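Local coordinates for probable mannosyltransferase KTR4 (Saccharomyces cerevisiae, PDB 5A07), which is a probable mannosyltransferase of the GT-A clan that binds a manganese ion and guanosine-5'-diphosphate, at residues Y256-N261 with I371-D376. Numbering follows the deposited sequence.
Sequences YGFVLN and IHWFRD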
ATOM      1  N   TYR B 256       0.268   9.218  -3.423  1.00 16.32           N
ATOM      2  CA  TYR B 256       0.476   7.841  -3.021  1.00 16.00           C
ATOM      3  C   TYR B 256       1.305   7.149  -4.098  1.00 16.22           C
ATOM      4  O   TYR B 256       1.094   7.375  -5.297  1.00 15.59           O
ATOM      5  CB  TYR B 256      -0.838   7.134  -2.816  1.00 16.07           C
ATOM      6  CG  TYR B 256      -0.704   5.785  -2.098  1.00 16.80           C
ATOM      7  CD1 TYR B 256      -0.527   5.738  -0.720  1.00 17.94           C
ATOM      8  CD2 TYR B 256      -0.741   4.609  -2.771  1.00 16.83           C
ATOM      9  CE1 TYR B 256      -0.386   4.534  -0.062  1.00 16.66           C
ATOM     10  CE2 TYR B 256      -0.639   3.388  -2.094  1.00 17.58           C
ATOM     11  CZ  TYR B 256      -0.474   3.383  -0.737  1.00 17.69           C
ATOM     12  OH  TYR B 256      -0.361   2.204  -0.069  1.00 17.98           O
ATOM     13  N   GLY B 257       2.244   6.340  -3.650  1.00 14.57           N
ATOM     14  CA  GLY B 257       3.062   5.518  -4.509  1.00 15.46           C
ATOM     15  C   GLY B 257       3.058   4.068  -4.085  1.00 15.06           C
ATOM     16  O   GLY B 257       3.175   3.755  -2.868  1.00 15.68           O
ATOM     17  N   PHE B 258       2.934   3.171  -5.078  1.00 13.00           N
ATOM     18  CA  PHE B 258       2.905   1.763  -4.838  1.00 13.63           C
ATOM     19  C   PHE B 258       3.740   1.036  -5.890  1.00 13.92           C
ATOM     20  O   PHE B 258       4.072   1.588  -6.942  1.00 13.60           O
ATOM     21  CB  PHE B 258       1.459   1.232  -4.814  1.00 13.00           C
ATOM     22  CG  PHE B 258       0.803   1.119  -6.182  1.00 12.68           C
ATOM     23  CD1 PHE B 258       0.214   2.196  -6.769  1.00 12.95           C
ATOM     24  CD2 PHE B 258       0.799  -0.072  -6.870  1.00 13.42           C
ATOM     25  CE1 PHE B 258      -0.379   2.098  -8.028  1.00 13.42           C
ATOM     26  CE2 PHE B 258       0.226  -0.179  -8.133  1.00 13.98           C
ATOM     27  CZ  PHE B 258      -0.347   0.920  -8.699  1.00 13.92           C
ATOM     28  N   VAL B 259       4.056  -0.201  -5.577  1.00 14.68           N
ATOM     29  CA  VAL B 259       4.723  -1.116  -6.510  1.00 15.88           C
ATOM     30  C   VAL B 259       3.957  -2.381  -6.914  1.00 16.62           C
ATOM     31  O   VAL B 259       4.176  -2.912  -8.059  1.00 16.07           O
ATOM     32  CB  VAL B 259       6.164  -1.526  -6.091  1.00 13.75           C
ATOM     33  CG1 VAL B 259       7.118  -0.362  -6.102  1.00 15.21           C
ATOM     34  CG2 VAL B 259       6.190  -2.192  -4.729  1.00 15.00           C
ATOM     35  N   LEU B 260       3.135  -2.898  -6.000  1.00 14.53           N
ATOM     36  CA  LEU B 260       2.479  -4.146  -6.173  1.00 14.21           C
ATOM     37  C   LEU B 260       0.974  -3.968  -5.828  1.00 15.03           C
ATOM     38  O   LEU B 260       0.635  -3.191  -4.945  1.00 13.64           O
ATOM     39  CB  LEU B 260       3.118  -5.258  -5.278  1.00 16.14           C
ATOM     40  CG  LEU B 260       4.496  -5.685  -5.804  1.00 16.49           C
ATOM     41  CD1 LEU B 260       5.355  -6.401  -4.763  1.00 15.77           C
ATOM     42  CD2 LEU B 260       4.329  -6.535  -7.068  1.00 16.86           C
ATOM     43  N   ASN B 261       0.110  -4.721  -6.491  1.00 14.14           N
ATOM     44  CA  ASN B 261      -1.354  -4.480  -6.459  1.00 16.30           C
ATOM     45  C   ASN B 261      -1.996  -5.854  -6.512  1.00 15.96           C
ATOM     46  O   ASN B 261      -1.841  -6.560  -7.487  1.00 20.21           O
ATOM     47  CB  ASN B 261      -1.646  -3.634  -7.719  1.00 16.59           C
ATOM     48  CG  ASN B 261      -3.022  -3.039  -7.742  1.00 17.93           C
ATOM     49  OD1 ASN B 261      -4.049  -3.744  -7.588  1.00 18.57           O
ATOM     50  ND2 ASN B 261      -3.067  -1.732  -7.994  1.00 17.61           N
ATOM     51  N   ILE B 371      -2.322   8.785  -7.907  1.00 15.98           N
ATOM     52  CA  ILE B 371      -1.801   7.552  -7.295  1.00 15.64           C
ATOM     53  C   ILE B 371      -0.812   6.958  -8.327  1.00 16.06           C
ATOM     54  O   ILE B 371      -1.197   6.685  -9.505  1.00 19.18           O
ATOM     55  CB  ILE B 371      -2.926   6.576  -6.959  1.00 16.36           C
ATOM     56  CG1 ILE B 371      -3.906   7.212  -5.943  1.00 16.25           C
ATOM     57  CG2 ILE B 371      -2.331   5.281  -6.478  1.00 16.94           C
ATOM     58  CD1 ILE B 371      -5.109   6.384  -5.709  1.00 15.71           C
ATOM     59  N   HIS B 372       0.459   6.918  -7.970  1.00 15.27           N
ATOM     60  CA  HIS B 372       1.546   6.645  -8.885  1.00 14.94           C
ATOM     61  C   HIS B 372       2.008   5.197  -8.709  1.00 15.59           C
ATOM     62  O   HIS B 372       2.418   4.818  -7.583  1.00 16.13           O
ATOM     63  CB  HIS B 372       2.701   7.585  -8.648  1.00 16.55           C
ATOM     64  CG  HIS B 372       3.865   7.389  -9.552  1.00 16.52           C
ATOM     65  ND1 HIS B 372       3.858   7.799 -10.870  1.00 18.84           N
ATOM     66  CD2 HIS B 372       5.071   6.816  -9.349  1.00 16.61           C
ATOM     67  CE1 HIS B 372       4.998   7.467 -11.448  1.00 18.78           C
ATOM     68  NE2 HIS B 372       5.768   6.885 -10.542  1.00 17.88           N
ATOM     69  N   TRP B 373       2.162   4.485  -9.825  1.00 15.44           N
ATOM     70  CA  TRP B 373       2.797   3.165  -9.854  1.00 15.24           C
ATOM     71  C   TRP B 373       4.298   3.300 -10.150  1.00 15.58           C
ATOM     72  O   TRP B 373       4.704   3.670 -11.267  1.00 15.66           O
ATOM     73  CB  TRP B 373       2.135   2.254 -10.901  1.00 15.30           C
ATOM     74  CG  TRP B 373       2.717   0.889 -11.002  1.00 15.72           C
ATOM     75  CD1 TRP B 373       3.253   0.181 -10.004  1.00 16.27           C
ATOM     76  CD2 TRP B 373       2.714   0.044 -12.122  1.00 15.38           C
ATOM     77  NE1 TRP B 373       3.680  -1.039 -10.434  1.00 16.13           N
ATOM     78  CE2 TRP B 373       3.372  -1.141 -11.752  1.00 16.75           C
ATOM     79  CE3 TRP B 373       2.247   0.175 -13.437  1.00 15.16           C
ATOM     80  CZ2 TRP B 373       3.534  -2.201 -12.617  1.00 15.93           C
ATOM     81  CZ3 TRP B 373       2.422  -0.853 -14.292  1.00 17.37           C
ATOM     82  CH2 TRP B 373       3.049  -2.044 -13.882  1.00 20.30           C
ATOM     83  N   PHE B 374       5.126   2.999  -9.134  1.00 14.59           N
ATOM     84  CA  PHE B 374       6.568   3.170  -9.223  1.00 14.51           C
ATOM     85  C   PHE B 374       7.156   1.967  -9.940  1.00 15.31           C
ATOM     86  O   PHE B 374       7.786   1.075  -9.330  1.00 15.99           O
ATOM     87  CB  PHE B 374       7.203   3.330  -7.822  1.00 14.31           C
ATOM     88  CG  PHE B 374       7.248   4.746  -7.357  1.00 14.26           C
ATOM     89  CD1 PHE B 374       8.103   5.646  -7.951  1.00 13.98           C
ATOM     90  CD2 PHE B 374       6.391   5.192  -6.326  1.00 15.35           C
ATOM     91  CE1 PHE B 374       8.112   6.988  -7.537  1.00 17.59           C
ATOM     92  CE2 PHE B 374       6.426   6.506  -5.930  1.00 15.57           C
ATOM     93  CZ  PHE B 374       7.277   7.418  -6.533  1.00 17.43           C
ATOM     94  N   ARG B 375       6.970   1.939 -11.254  1.00 15.14           N
ATOM     95  CA  ARG B 375       7.418   0.811 -12.064  1.00 15.95           C
ATOM     96  C   ARG B 375       8.918   0.578 -11.898  1.00 15.82           C
ATOM     97  O   ARG B 375       9.386  -0.575 -11.965  1.00 16.21           O
ATOM     98  CB  ARG B 375       7.064   1.033 -13.556  1.00 14.60           C
ATOM     99  CG  ARG B 375       5.559   0.953 -13.821  1.00 15.13           C
ATOM    100  CD  ARG B 375       5.253   1.414 -15.236  1.00 15.08           C
ATOM    101  NE  ARG B 375       5.711   0.444 -16.259  1.00 15.25           N
ATOM    102  CZ  ARG B 375       5.631   0.651 -17.570  1.00 16.80           C
ATOM    103  NH1 ARG B 375       5.059   1.782 -18.056  1.00 16.76           N
ATOM    104  NH2 ARG B 375       6.105  -0.248 -18.406  1.00 16.12           N
ATOM    105  N   ASP B 376       9.657   1.647 -11.709  1.00 15.17           N
ATOM    106  CA  ASP B 376      11.100   1.599 -11.681  1.00 15.76           C
ATOM    107  C   ASP B 376      11.664   1.073 -10.364  1.00 14.95           C
ATOM    108  O   ASP B 376      12.894   0.790 -10.320  1.00 18.12           O
ATOM    109  CB  ASP B 376      11.753   2.983 -12.018  1.00 16.72           C
ATOM    110  CG  ASP B 376      11.208   4.156 -11.146  1.00 18.08           C
ATOM    111  OD1 ASP B 376      10.038   4.104 -10.589  1.00 15.91           O
ATOM    112  OD2 ASP B 376      11.908   5.194 -11.029  1.00 19.84           O
TER
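F258 and W373, bridged partners on parallel strands, make the tightest packing here. F258 CZ is 3.6 Å from W373 CB and F258 CE2 as close to W373 CD1, with W373 CA over the face of the phenyl ring. Phenyl and indole five-membered ring are nearly parallel (13°) but displaced along each other, with little overlap. A chi1 of 75° tucks the phenyl group over its own backbone, which brings the end of the ring nearer the neighbouring strand. Tryptophan adds a polar edge: NE1 donates to V259 O (3.1 Å) from above the carbonyl plane, a bent bond of 148° that ties down the chain where the regular ladder ends. Three backbone hydrogen bonds form that ladder: H372 N to Y256 O (2.8 Å), F258 N to H372 O and, just beyond strand 371-373, F374 N to F258 O. On the face carrying H372, G257 has no side chain, so the F374 ring edge (CD2 and CE2) comes within 3.8 Å of G257 CA. Packing is looser between Y256 CD2 and I371 CG2 (4.1 Å), though every touching residue is buried and the Y256 hydroxyl is hydrogen-bonded to E322. Strand 371-373 thus extends the central mixed sheet of the GT-A-type fold by parallel pairing with strand 256-262.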